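Local coordinates for protein 4-oxalocrotonate decarboxylase NahK (Pseudomonas putida, PDB 5D2H) that catalyses the metal-dependent decarboxylation of (3E)-2-oxohex-3-enedioate to 2-oxopent-4-enoate and carbon dioxide, in the breakdown of aromatic hydrocarbons, at residues Thr99-Phe104 against Asp180-Thr185; Pro125-Glu130 against Val160-Ser165; Asp148-Ile153 against His226-Val231. The protein carries 1 engineered substitution. All coordinates share one frame; numbering follows the deposited sequence.

Contact 1. Residues Thr99-Phe104 against Asp180-Thr185. With AKG (2-oxoglutaric acid), chain C; EDO (1,2-ethanediol), chain D.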
ATOM      1  N   THR A  99      -0.449  -3.504 -14.704  1.00 29.18           N
ATOM      2  CA  THR A  99      -0.337  -2.293 -13.903  1.00 21.61           C
ATOM      3  C   THR A  99      -0.195  -2.611 -12.424  1.00 22.75           C
ATOM      4  O   THR A  99      -0.498  -3.721 -11.987  1.00 20.26           O
ATOM      5  CB  THR A  99      -1.580  -1.382 -14.052  1.00 26.95           C
ATOM      6  OG1 THR A  99      -2.699  -1.989 -13.392  1.00 24.23           O
ATOM      7  CG2 THR A  99      -1.921  -1.143 -15.511  1.00 31.38           C
ATOM      8  N   PRO A 100       0.257  -1.623 -11.640  1.00 24.08           N
ATOM      9  CA  PRO A 100       0.205  -1.777 -10.186  1.00 20.20           C
ATOM     10  C   PRO A 100      -1.235  -1.918  -9.734  1.00 16.58           C
ATOM     11  O   PRO A 100      -2.178  -1.856 -10.541  1.00 15.19           O
ATOM     12  CB  PRO A 100       0.767  -0.448  -9.676  1.00 18.11           C
ATOM     13  CG  PRO A 100       1.624   0.045 -10.783  1.00 26.19           C
ATOM     14  CD  PRO A 100       0.924  -0.375 -12.042  1.00 19.12           C
ATOM     15  N   ILE A 101      -1.405  -2.112  -8.434  1.00 13.55           N
ATOM     16  CA  ILE A 101      -2.712  -2.030  -7.827  1.00 14.46           C
ATOM     17  C   ILE A 101      -2.585  -1.012  -6.720  1.00 14.41           C
ATOM     18  O   ILE A 101      -1.469  -0.627  -6.354  1.00 15.20           O
ATOM     19  CB  ILE A 101      -3.133  -3.368  -7.212  1.00 13.78           C
ATOM     20  CG1 ILE A 101      -2.097  -3.819  -6.184  1.00 14.99           C
ATOM     21  CG2 ILE A 101      -3.294  -4.435  -8.301  1.00 12.47           C
ATOM     22  CD1 ILE A 101      -2.567  -4.999  -5.354  1.00 14.14           C
ATOM     23  N   TYR A 102      -3.715  -0.571  -6.180  1.00 10.98           N
ATOM     24  CA  TYR A 102      -3.679   0.385  -5.089  1.00 13.19           C
ATOM     25  C   TYR A 102      -4.675  -0.010  -4.023  1.00 15.48           C
ATOM     26  O   TYR A 102      -5.567  -0.819  -4.260  1.00 13.90           O
ATOM     27  CB  TYR A 102      -3.958   1.817  -5.580  1.00 14.77           C
ATOM     28  CG  TYR A 102      -5.363   2.045  -6.099  1.00 18.69           C
ATOM     29  CD1 TYR A 102      -6.418   2.313  -5.223  1.00 16.57           C
ATOM     30  CD2 TYR A 102      -5.633   2.014  -7.463  1.00 15.60           C
ATOM     31  CE1 TYR A 102      -7.701   2.509  -5.689  1.00 17.72           C
ATOM     32  CE2 TYR A 102      -6.914   2.217  -7.941  1.00 14.71           C
ATOM     33  CZ  TYR A 102      -7.944   2.465  -7.053  1.00 17.76           C
ATOM     34  OH  TYR A 102      -9.220   2.664  -7.528  1.00 17.74           O
ATOM     35  N   GLY A 103      -4.503   0.559  -2.838  1.00 14.65           N
ATOM     36  CA  GLY A 103      -5.471   0.409  -1.781  1.00 15.11           C
ATOM     37  C   GLY A 103      -5.488   1.706  -1.021  1.00 12.41           C
ATOM     38  O   GLY A 103      -4.670   2.587  -1.286  1.00 16.22           O
ATOM     39  N   PHE A 104      -6.422   1.840  -0.089  1.00 12.15           N
ATOM     40  CA  PHE A 104      -6.514   3.057   0.697  1.00 16.08           C
ATOM     41  C   PHE A 104      -5.938   2.822   2.088  1.00 14.58           C
ATOM     42  O   PHE A 104      -5.795   1.680   2.537  1.00 14.13           O
ATOM     43  CB  PHE A 104      -7.964   3.528   0.804  1.00 13.62           C
ATOM     44  CG  PHE A 104      -8.835   2.590   1.578  1.00 16.76           C
ATOM     45  CD1 PHE A 104      -8.972   2.726   2.949  1.00 18.55           C
ATOM     46  CD2 PHE A 104      -9.487   1.551   0.939  1.00 16.19           C
ATOM     47  CE1 PHE A 104      -9.757   1.860   3.657  1.00 17.76           C
ATOM     48  CE2 PHE A 104     -10.268   0.677   1.643  1.00 16.72           C
ATOM     49  CZ  PHE A 104     -10.410   0.832   3.004  1.00 18.12           C
ATOM     50  N   ASP A 180      -9.157  -7.184  -1.003  1.00 16.52           N
ATOM     51  CA  ASP A 180      -8.693  -7.083   0.380  1.00 14.60           C
ATOM     52  C   ASP A 180      -7.848  -5.814   0.586  1.00 15.84           C
ATOM     53  O   ASP A 180      -6.932  -5.783   1.402  1.00 14.49           O
ATOM     54  CB  ASP A 180      -7.903  -8.353   0.741  1.00 15.03           C
ATOM     55  CG  ASP A 180      -7.439  -8.379   2.189  1.00 13.89           C
ATOM     56  OD1 ASP A 180      -8.169  -7.870   3.065  1.00 16.03           O
ATOM     57  OD2 ASP A 180      -6.333  -8.900   2.454  1.00 17.61           O
ATOM     58  N   ASN A 181      -8.160  -4.759  -0.164  1.00 14.44           N
ATOM     59  CA  ASN A 181      -7.510  -3.457   0.025  1.00 15.00           C
ATOM     60  C   ASN A 181      -5.988  -3.536  -0.084  1.00 12.76           C
ATOM     61  O   ASN A 181      -5.259  -2.901   0.690  1.00 10.64           O
ATOM     62  CB  ASN A 181      -7.905  -2.833   1.368  1.00  9.65           C
ATOM     63  CG  ASN A 181      -7.569  -1.352   1.445  1.00 16.69           C
ATOM     64  OD1 ASN A 181      -7.544  -0.650   0.423  1.00 16.22           O
ATOM     65  ND2 ASN A 181      -7.297  -0.866   2.651  1.00 16.18           N
ATOM     66  N   ALA A 182      -5.509  -4.333  -1.035  1.00 11.31           N
ATOM     67  CA  ALA A 182      -4.078  -4.460  -1.248  1.00 11.25           C
ATOM     68  C   ALA A 182      -3.374  -4.819   0.066  1.00 13.34           C
ATOM     69  O   ALA A 182      -2.242  -4.395   0.313  1.00 12.18           O
ATOM     70  CB  ALA A 182      -3.516  -3.161  -1.829  1.00 10.66           C
ATOM     71  N   SER A 183      -4.063  -5.572   0.923  1.00 16.54           N
ATOM     72  CA  SER A 183      -3.448  -6.095   2.153  1.00 15.22           C
ATOM     73  C   SER A 183      -3.035  -5.005   3.148  1.00 12.26           C
ATOM     74  O   SER A 183      -2.215  -5.239   4.044  1.00 16.12           O
ATOM     75  CB  SER A 183      -2.233  -6.958   1.802  1.00 15.74           C
ATOM     76  OG  SER A 183      -2.556  -7.918   0.803  1.00 15.24           O
ATOM     77  N   SER A 184      -3.587  -3.806   3.000  1.00 13.95           N
ATOM     78  CA  SER A 184      -3.168  -2.712   3.867  1.00 16.52           C
ATOM     79  C   SER A 184      -3.596  -3.011   5.295  1.00 15.17           C
ATOM     80  O   SER A 184      -4.591  -3.713   5.517  1.00 15.51           O
ATOM     81  CB  SER A 184      -3.763  -1.390   3.406  1.00 17.21           C
ATOM     82  OG  SER A 184      -3.578  -1.217   2.010  1.00 15.79           O
ATOM     83  N   THR A 185      -2.856  -2.480   6.262  1.00 13.61           N
ATOM     84  CA  THR A 185      -3.245  -2.658   7.655  1.00 16.73           C
ATOM     85  C   THR A 185      -2.578  -1.674   8.619  1.00 12.78           C
ATOM     86  O   THR A 185      -3.238  -1.142   9.512  1.00 15.36           O
ATOM     87  CB  THR A 185      -3.101  -4.129   8.122  1.00 16.75           C
ATOM     88  OG1 THR A 185      -4.031  -4.386   9.179  1.00 17.08           O
ATOM     89  CG2 THR A 185      -1.688  -4.424   8.597  1.00 12.92           C
TER
HETATM   90  C1  AKG C 302       1.813  -4.008  -1.297  1.00 29.88           C
HETATM   91  O1  AKG C 302       2.842  -4.089  -1.998  1.00 35.77           O
HETATM   92  O2  AKG C 302       1.593  -2.997  -0.579  1.00 20.97           O
HETATM   93  C2  AKG C 302       0.855  -5.128  -1.269  1.00 29.42           C
HETATM   94  O5  AKG C 302       0.329  -5.398  -0.202  1.00 36.97           O
HETATM   95  C3  AKG C 302       0.453  -5.993  -2.451  1.00 29.50           C
HETATM   96  C4  AKG C 302       1.294  -5.824  -3.709  1.00 25.70           C
HETATM   97  C5  AKG C 302       2.628  -6.536  -3.656  1.00 37.88           C
HETATM   98  O3  AKG C 302       3.552  -6.008  -4.312  1.00 28.13           O
HETATM   99  O4  AKG C 302       2.780  -7.600  -2.994  1.00 35.69           O
HETATM  100  C1  EDO D 303      -9.295   0.412 -11.732  1.00 28.05           C
HETATM  101  O1  EDO D 303      -8.365  -0.520 -12.332  1.00 28.66           O
HETATM  102  C2  EDO D 303      -8.548   1.322 -10.756  1.00 25.23           C
HETATM  103  O2  EDO D 303      -9.422   2.293 -10.160  1.00 17.33           O

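Contact 2. Residues Pro125-Glu130 against Val160-Ser165. With MG (magnesium ion), chain B; AKG (2-oxoglutaric acid), chain C; EDO (1,2-ethanediol), chain F.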
ATOM      1  N   PRO A 125       1.474 -10.513   9.634  1.00 18.15           N
ATOM      2  CA  PRO A 125       1.928  -9.251   9.048  1.00 17.82           C
ATOM      3  C   PRO A 125       3.354  -9.303   8.525  1.00 19.50           C
ATOM      4  O   PRO A 125       4.183 -10.085   9.000  1.00 17.46           O
ATOM      5  CB  PRO A 125       1.841  -8.274  10.224  1.00 18.03           C
ATOM      6  CG  PRO A 125       2.026  -9.141  11.438  1.00 15.75           C
ATOM      7  CD  PRO A 125       1.327 -10.427  11.100  1.00 14.76           C
ATOM      8  N   LYS A 126       3.626  -8.447   7.543  1.00 20.81           N
ATOM      9  CA  LYS A 126       4.968  -8.248   7.026  1.00 18.63           C
ATOM     10  C   LYS A 126       5.172  -6.751   6.902  1.00 19.54           C
ATOM     11  O   LYS A 126       4.210  -6.001   6.737  1.00 18.93           O
ATOM     12  CB  LYS A 126       5.115  -8.873   5.646  1.00 15.42           C
ATOM     13  CG  LYS A 126       4.800 -10.350   5.568  1.00 23.66           C
ATOM     14  CD  LYS A 126       5.095 -10.876   4.165  1.00 23.16           C
ATOM     15  CE  LYS A 126       4.752 -12.354   4.055  1.00 29.42           C
ATOM     16  NZ  LYS A 126       5.157 -12.910   2.741  1.00 38.10           N
ATOM     17  N   ILE A 127       6.423  -6.317   6.973  1.00 18.36           N
ATOM     18  CA  ILE A 127       6.724  -4.910   6.793  1.00 20.46           C
ATOM     19  C   ILE A 127       7.457  -4.718   5.485  1.00 17.42           C
ATOM     20  O   ILE A 127       8.158  -5.614   5.009  1.00 20.96           O
ATOM     21  CB  ILE A 127       7.576  -4.358   7.936  1.00 21.99           C
ATOM     22  CG1 ILE A 127       8.943  -5.058   7.975  1.00 23.72           C
ATOM     23  CG2 ILE A 127       6.842  -4.529   9.249  1.00 22.32           C
ATOM     24  CD1 ILE A 127       9.982  -4.307   8.791  1.00 26.72           C
ATOM     25  N   GLU A 128       7.269  -3.552   4.893  1.00 18.51           N
ATOM     26  CA  GLU A 128       8.040  -3.174   3.725  1.00 19.88           C
ATOM     27  C   GLU A 128       8.469  -1.717   3.846  1.00 20.01           C
ATOM     28  O   GLU A 128       7.760  -0.896   4.442  1.00 19.86           O
ATOM     29  CB  GLU A 128       7.250  -3.429   2.437  1.00 22.82           C
ATOM     30  CG  GLU A 128       5.809  -3.006   2.496  1.00 22.17           C
ATOM     31  CD  GLU A 128       5.019  -3.427   1.273  1.00 23.36           C
ATOM     32  OE1 GLU A 128       5.549  -4.169   0.413  1.00 22.41           O
ATOM     33  OE2 GLU A 128       3.850  -3.016   1.174  1.00 23.72           O
ATOM     34  N   ALA A 129       9.650  -1.421   3.312  1.00 15.75           N
ATOM     35  CA  ALA A 129      10.199  -0.069   3.297  1.00 16.99           C
ATOM     36  C   ALA A 129       9.728   0.650   2.051  1.00 20.92           C
ATOM     37  O   ALA A 129       9.878   0.144   0.933  1.00 19.19           O
ATOM     38  CB  ALA A 129      11.710  -0.102   3.336  1.00 14.18           C
ATOM     39  N   GLU A 130       9.158   1.833   2.241  1.00 15.68           N
ATOM     40  CA  GLU A 130       8.616   2.582   1.125  1.00 17.71           C
ATOM     41  C   GLU A 130       8.967   4.045   1.284  1.00 18.06           C
ATOM     42  O   GLU A 130       9.387   4.503   2.351  1.00 17.57           O
ATOM     43  CB  GLU A 130       7.090   2.413   1.047  1.00 16.01           C
ATOM     44  CG  GLU A 130       6.621   0.974   1.151  1.00 17.21           C
ATOM     45  CD  GLU A 130       5.199   0.750   0.621  1.00 23.38           C
ATOM     46  OE1 GLU A 130       4.598  -0.278   0.986  1.00 18.91           O
ATOM     47  OE2 GLU A 130       4.689   1.573  -0.172  1.00 17.92           O
ATOM     48  N   VAL A 160       7.208   2.991   6.420  1.00 18.20           N
ATOM     49  CA  VAL A 160       7.215   1.548   6.418  1.00 15.64           C
ATOM     50  C   VAL A 160       5.762   1.106   6.434  1.00 18.74           C
ATOM     51  O   VAL A 160       4.961   1.624   7.208  1.00 19.35           O
ATOM     52  CB  VAL A 160       7.955   1.007   7.644  1.00 19.49           C
ATOM     53  CG1 VAL A 160       7.732  -0.479   7.783  1.00 16.05           C
ATOM     54  CG2 VAL A 160       9.450   1.352   7.541  1.00 12.28           C
ATOM     55  N   GLU A 161       5.401   0.186   5.552  1.00 13.29           N
ATOM     56  CA  GLU A 161       4.045  -0.325   5.581  1.00 18.57           C
ATOM     57  C   GLU A 161       4.039  -1.651   6.305  1.00 13.10           C
ATOM     58  O   GLU A 161       4.988  -2.433   6.203  1.00 15.36           O
ATOM     59  CB  GLU A 161       3.460  -0.492   4.171  1.00 19.79           C
ATOM     60  CG  GLU A 161       1.952  -0.745   4.224  1.00 16.68           C
ATOM     61  CD  GLU A 161       1.274  -0.910   2.868  1.00 20.11           C
ATOM     62  OE1 GLU A 161       1.965  -1.102   1.844  1.00 16.70           O
ATOM     63  OE2 GLU A 161       0.023  -0.860   2.843  1.00 16.77           O
ATOM     64  N   VAL A 162       2.991  -1.882   7.081  1.00 17.37           N
ATOM     65  CA  VAL A 162       2.727  -3.220   7.560  1.00 15.67           C
ATOM     66  C   VAL A 162       1.582  -3.733   6.714  1.00 13.01           C
ATOM     67  O   VAL A 162       0.481  -3.165   6.709  1.00 14.27           O
ATOM     68  CB  VAL A 162       2.392  -3.259   9.064  1.00 14.55           C
ATOM     69  CG1 VAL A 162       2.251  -4.713   9.535  1.00 15.38           C
ATOM     70  CG2 VAL A 162       3.492  -2.557   9.867  1.00 15.03           C
ATOM     71  N   ILE A 163       1.856  -4.771   5.943  1.00 13.91           N
ATOM     72  CA  ILE A 163       0.821  -5.364   5.124  1.00 16.52           C
ATOM     73  C   ILE A 163       0.435  -6.683   5.753  1.00 15.98           C
ATOM     74  O   ILE A 163       1.232  -7.308   6.436  1.00 15.47           O
ATOM     75  CB  ILE A 163       1.266  -5.560   3.671  1.00 18.60           C
ATOM     76  CG1 ILE A 163       2.525  -6.437   3.614  1.00 18.94           C
ATOM     77  CG2 ILE A 163       1.459  -4.183   2.982  1.00 17.14           C
ATOM     78  CD1 ILE A 163       2.970  -6.771   2.203  1.00 20.60           C
ATOM     79  N   ASP A 164      -0.806  -7.086   5.546  1.00 15.33           N
ATOM     80  CA  ASP A 164      -1.312  -8.259   6.217  1.00 14.93           C
ATOM     81  C   ASP A 164      -2.488  -8.723   5.396  1.00 12.81           C
ATOM     82  O   ASP A 164      -3.601  -8.226   5.541  1.00 15.28           O
ATOM     83  CB  ASP A 164      -1.732  -7.896   7.647  1.00  9.05           C
ATOM     84  CG  ASP A 164      -2.056  -9.115   8.496  1.00 16.99           C
ATOM     85  OD1 ASP A 164      -1.491 -10.197   8.240  1.00 17.85           O
ATOM     86  OD2 ASP A 164      -2.876  -8.986   9.427  1.00 13.92           O
ATOM     87  N   SER A 165      -2.224  -9.653   4.490  1.00 15.73           N
ATOM     88  CA  SER A 165      -3.279 -10.208   3.676  1.00 14.09           C
ATOM     89  C   SER A 165      -4.254 -10.910   4.608  1.00 16.10           C
ATOM     90  O   SER A 165      -3.837 -11.668   5.476  1.00 17.14           O
ATOM     91  CB  SER A 165      -2.706 -11.212   2.688  1.00 10.75           C
ATOM     92  OG  SER A 165      -3.755 -11.766   1.926  1.00 15.20           O
TER
HETATM   93 MG    MG B 301       3.160  -1.477   0.302  1.00 19.38          MG
HETATM   94  C1  AKG C 302       1.813  -4.008  -1.297  1.00 29.88           C
HETATM   95  O1  AKG C 302       2.842  -4.089  -1.998  1.00 35.77           O
HETATM   96  O2  AKG C 302       1.593  -2.997  -0.579  1.00 20.97           O
HETATM   97  C2  AKG C 302       0.855  -5.128  -1.269  1.00 29.42           C
HETATM   98  O5  AKG C 302       0.329  -5.398  -0.202  1.00 36.97           O
HETATM   99  C3  AKG C 302       0.453  -5.993  -2.451  1.00 29.50           C
HETATM  100  C4  AKG C 302       1.294  -5.824  -3.709  1.00 25.70           C
HETATM  101  C5  AKG C 302       2.628  -6.536  -3.656  1.00 37.88           C
HETATM  102  O3  AKG C 302       3.552  -6.008  -4.312  1.00 28.13           O
HETATM  103  O4  AKG C 302       2.780  -7.600  -2.994  1.00 35.69           O
HETATM  104  C1  EDO F 305       1.179  -9.806   3.326  1.00 20.69           C
HETATM  105  O1  EDO F 305       1.043 -10.823   2.328  1.00 32.88           O
HETATM  106  C2  EDO F 305       1.420 -10.460   4.686  1.00 24.69           C
HETATM  107  O2  EDO F 305       0.338 -11.355   4.980  1.00 24.21           O
HETATM  108  O   HOH W   1       2.540   0.157  -0.708  1.00 16.05           O
HETATM  109  O   HOH W   2       4.264  -2.134  -1.357  1.00 20.17           O

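Contact 3. Residues Asp148-Ile153 against His226-Val231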
ATOM      1  N   ASP A 148       4.296  14.696 -15.225  1.00 17.39           N
ATOM      2  CA  ASP A 148       3.134  15.378 -14.689  1.00 21.62           C
ATOM      3  C   ASP A 148       3.225  15.391 -13.173  1.00 26.96           C
ATOM      4  O   ASP A 148       2.739  16.309 -12.518  1.00 27.88           O
ATOM      5  CB  ASP A 148       1.849  14.676 -15.122  1.00 21.98           C
ATOM      6  CG  ASP A 148       1.769  14.474 -16.621  1.00 28.59           C
ATOM      7  OD1 ASP A 148       1.362  15.427 -17.329  1.00 27.66           O
ATOM      8  OD2 ASP A 148       2.114  13.361 -17.091  1.00 26.88           O
ATOM      9  N   VAL A 149       3.855  14.356 -12.627  1.00 21.73           N
ATOM     10  CA  VAL A 149       3.904  14.137 -11.191  1.00 22.22           C
ATOM     11  C   VAL A 149       4.897  15.053 -10.488  1.00 24.54           C
ATOM     12  O   VAL A 149       4.602  15.571  -9.423  1.00 21.50           O
ATOM     13  CB  VAL A 149       4.229  12.668 -10.876  1.00 18.79           C
ATOM     14  CG1 VAL A 149       4.608  12.483  -9.409  1.00 24.94           C
ATOM     15  CG2 VAL A 149       3.035  11.785 -11.238  1.00 20.93           C
ATOM     16  N   ILE A 150       6.062  15.260 -11.100  1.00 26.45           N
ATOM     17  CA  ILE A 150       7.121  16.071 -10.508  1.00 23.03           C
ATOM     18  C   ILE A 150       6.621  17.370  -9.899  1.00 28.18           C
ATOM     19  O   ILE A 150       6.907  17.675  -8.744  1.00 23.78           O
ATOM     20  CB  ILE A 150       8.167  16.471 -11.546  1.00 26.16           C
ATOM     21  CG1 ILE A 150       8.739  15.231 -12.228  1.00 27.40           C
ATOM     22  CG2 ILE A 150       9.256  17.295 -10.877  1.00 23.76           C
ATOM     23  CD1 ILE A 150       9.375  14.265 -11.268  1.00 24.73           C
ATOM     24  N   ALA A 151       5.882  18.144 -10.689  1.00 28.14           N
ATOM     25  CA  ALA A 151       5.441  19.463 -10.261  1.00 27.86           C
ATOM     26  C   ALA A 151       4.432  19.402  -9.123  1.00 26.38           C
ATOM     27  O   ALA A 151       4.164  20.413  -8.483  1.00 30.34           O
ATOM     28  CB  ALA A 151       4.853  20.233 -11.434  1.00 25.45           C
ATOM     29  N   ALA A 152       3.884  18.217  -8.871  1.00 27.40           N
ATOM     30  CA  ALA A 152       2.779  18.069  -7.931  1.00 20.17           C
ATOM     31  C   ALA A 152       3.219  17.586  -6.549  1.00 22.22           C
ATOM     32  O   ALA A 152       2.397  17.474  -5.629  1.00 17.78           O
ATOM     33  CB  ALA A 152       1.736  17.124  -8.517  1.00 22.01           C
ATOM     34  N   ILE A 153       4.510  17.303  -6.402  1.00 19.39           N
ATOM     35  CA  ILE A 153       5.036  16.750  -5.151  1.00 18.59           C
ATOM     36  C   ILE A 153       5.416  17.833  -4.143  1.00 23.84           C
ATOM     37  O   ILE A 153       6.246  18.701  -4.423  1.00 20.76           O
ATOM     38  CB  ILE A 153       6.254  15.835  -5.404  1.00 20.60           C
ATOM     39  CG1 ILE A 153       5.893  14.742  -6.415  1.00 22.01           C
ATOM     40  CG2 ILE A 153       6.781  15.234  -4.096  1.00 14.49           C
ATOM     41  CD1 ILE A 153       4.631  14.014  -6.086  1.00 19.08           C
ATOM     42  N   HIS A 226      11.255   4.072 -10.950  1.00 15.78           N
ATOM     43  CA  HIS A 226      11.189   5.425 -10.407  1.00 17.03           C
ATOM     44  C   HIS A 226       9.940   5.570  -9.568  1.00 14.61           C
ATOM     45  O   HIS A 226       8.821   5.577 -10.110  1.00 18.06           O
ATOM     46  CB  HIS A 226      11.172   6.462 -11.547  1.00 17.02           C
ATOM     47  CG  HIS A 226      11.460   7.861 -11.096  1.00 17.76           C
ATOM     48  ND1 HIS A 226      10.927   8.400  -9.944  1.00 14.30           N
ATOM     49  CD2 HIS A 226      12.233   8.832 -11.643  1.00 20.10           C
ATOM     50  CE1 HIS A 226      11.358   9.642  -9.801  1.00 22.74           C
ATOM     51  NE2 HIS A 226      12.151   9.928 -10.819  1.00 17.29           N
ATOM     52  N   PRO A 227      10.115   5.706  -8.245  1.00 19.10           N
ATOM     53  CA  PRO A 227       8.969   5.712  -7.325  1.00 19.30           C
ATOM     54  C   PRO A 227       7.891   6.725  -7.722  1.00 20.26           C
ATOM     55  O   PRO A 227       6.717   6.455  -7.528  1.00 21.18           O
ATOM     56  CB  PRO A 227       9.602   6.083  -5.982  1.00 17.03           C
ATOM     57  CG  PRO A 227      11.035   5.653  -6.118  1.00 21.41           C
ATOM     58  CD  PRO A 227      11.390   5.927  -7.541  1.00 18.27           C
ATOM     59  N   LEU A 228       8.273   7.856  -8.303  1.00 21.89           N
ATOM     60  CA  LEU A 228       7.274   8.853  -8.672  1.00 17.95           C
ATOM     61  C   LEU A 228       6.321   8.364  -9.762  1.00 19.86           C
ATOM     62  O   LEU A 228       5.209   8.880  -9.904  1.00 20.49           O
ATOM     63  CB  LEU A 228       7.932  10.177  -9.068  1.00 22.36           C
ATOM     64  CG  LEU A 228       8.636  10.931  -7.932  1.00 21.06           C
ATOM     65  CD1 LEU A 228       9.008  12.325  -8.403  1.00 25.61           C
ATOM     66  CD2 LEU A 228       7.760  10.986  -6.675  1.00 20.32           C
ATOM     67  N   SER A 229       6.758   7.365 -10.522  1.00 15.01           N
ATOM     68  CA  SER A 229       5.946   6.787 -11.575  1.00 16.46           C
ATOM     69  C   SER A 229       4.748   6.105 -10.950  1.00 18.60           C
ATOM     70  O   SER A 229       3.666   6.070 -11.522  1.00 15.49           O
ATOM     71  CB  SER A 229       6.749   5.753 -12.369  1.00 17.55           C
ATOM     72  OG  SER A 229       5.910   5.114 -13.318  1.00 21.20           O
ATOM     73  N   SER A 230       4.958   5.545  -9.765  1.00 17.59           N
ATOM     74  CA  SER A 230       3.875   4.953  -9.004  1.00 18.08           C
ATOM     75  C   SER A 230       2.712   5.945  -8.860  1.00 18.67           C
ATOM     76  O   SER A 230       1.536   5.574  -8.995  1.00 20.04           O
ATOM     77  CB  SER A 230       4.404   4.519  -7.636  1.00 17.69           C
ATOM     78  OG  SER A 230       3.497   3.659  -7.006  1.00 23.20           O
ATOM     79  N   VAL A 231       3.037   7.211  -8.619  1.00 16.02           N
ATOM     80  CA  VAL A 231       1.993   8.210  -8.441  1.00 19.79           C
ATOM     81  C   VAL A 231       1.206   8.375  -9.730  1.00 15.64           C
ATOM     82  O   VAL A 231      -0.017   8.425  -9.707  1.00 17.81           O
ATOM     83  CB  VAL A 231       2.552   9.570  -7.972  1.00 18.74           C
ATOM     84  CG1 VAL A 231       1.424  10.592  -7.833  1.00 18.10           C
ATOM     85  CG2 VAL A 231       3.313   9.412  -6.662  1.00 19.84           C
TER

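Contact 1. Residues Thr99-Phe104 against Asp180-Thr185
The amide of N181 lies over one face of the F104 ring. Its ND2 sits 3.4 Å above the ring plane, over the centre of the F104 ring, and the amide and ring planes are 29° apart. OD1 of N181 accepts from F104 N at 2.8 Å, in the plane of the N181 side-chain carbonyl and on a lone pair. ND2 of N181 donates to F104 O at 3.0 Å, tilted 27° from the plane of the F104 carbonyl. Two backbone bonds therefore fix the amide's rotation and tell its O from its N. N181 CG is anti to the backbone N (chi1 -165°), which sends the amide across to the strand. O2 of a 1,2-ethanediol lies at the edge of the Y102 ring, in its plane, hydrogen-bonded to Y102 OH at 2.7 Å.

N181 has positive phi and is the C-prime residue of a Schellman motif that ends helix 174-179. The turn after it meets strand 101-106 beside the 2-oxoglutarate. A182 CB rests 4.1 Å from I101 CD1 and also faces Y102 O and the backbone of G103. S184 OG donates to N181 O at 2.7 Å. K83 NZ donates to A182 O and is also hydrogen-bonded to the 2-oxoglutarate.

Contact 2. Residues Pro125-Glu130 against Val160-Ser165
V162 wedges between P125 and I127 on the apolar face of this strand pair. Its CG1 fills the hollow beside the proline ring, 3.7 Å from P125 CB. Its CG2 meets I127 CG2 at 3.9 Å. I127 in turn sits between V162 and V160, whose CG1 approaches I127 CB at 3.9 Å. The two strands thus interlock through their branched side chains. Strands 267-272 and 276-282 pack on this valine and isoleucine surface.

The pair is antiparallel and belongs to the fumarylacetoacetate hydrolase-type domain. K126 with I163 and E128 with E161 are hydrogen-bonded pairs, and I127 with V162 is a non-hydrogen-bonded pair.

The opposite face carries the metal site. E128 and E161 lie side by side and point the same way, with their carboxylate planes 28° apart. E161 CG is anti to the backbone N (chi1 -168°) and the chain runs extended beyond it, which carries OE1 to the magnesium beside OE2 of E128. E130 comes in obliquely, its carboxylate turned 69° from that of E161. E128 OE2 binds the magnesium at 1.9 Å, and E130 OE1, two waters and O2 of 2-oxoglutarate complete six ligands. OE2 of E161 makes a salt bridge with K83. I163 shares this face. Its CG2 fits against the E128 carboxylate, 3.2 Å from OE2, and also meets the 2-oxoglutarate.

Contact 3. Residues Asp148-Ile153 against His226-Val231
Apolar packing alone joins V149, I150 and I153 to L228 and V231; no hydrogen bond crosses between the segments. V149 packs on L228 and V231, one turn apart on the facing helix. Its CG1 touches V231 CB at 3.8 Å and L228 CB at 4.1 Å. L228 lies between I150 and I153. The side chains of I150 and L228 cross at about a right angle, and the pair I150 CD1 and L228 CD1 is tight at 3.5 Å. The other branch of L228, CD2, lies 4.2 Å from I153 CG1. L228 CG is anti to the carbonyl carbon (chi1 -68°), and from there its two methyls divide between the isoleucines.

The contact sets the first turn of helix 227-239 against the end of helix 146-150 and the type I turn I150-I153, which leads into strand 153-163. V133 of strand 126-135 packs on I153, L228 and V231 and so backs the same cluster.

Polar bonds stay within each segment or go to residues outside the two. H226 is the N-cap of helix 227-239. Its ND1 accepts from L228 N at 3.2 Å, with the donor 19° out of the ring plane. S230 OG bonds T253 O.

How the contacts relate
From the N terminus, residues 99-104 come first and meet 180-185 much later, so contact 1 closes a long loop. Within that loop, 125-130 meets 160-165, and contact 2 is wholly enclosed by it. Residues 148-153 lie between the two strands of contact 2, but their partner 226-231 comes after 180-185. Contact 3 therefore crosses both others. Contacts 1 and 2 touch: S183 O and D164 N are probably hydrogen-bonded at 2.8 Å, strands 153-163 and 184-189 are sheet neighbours, and both contacts reach the 2-oxoglutarate. Contact 3 stands apart. It joins the end of helix 146-150 and the start of strand 153-163 to the first turn of helix 227-239, away from the metal site.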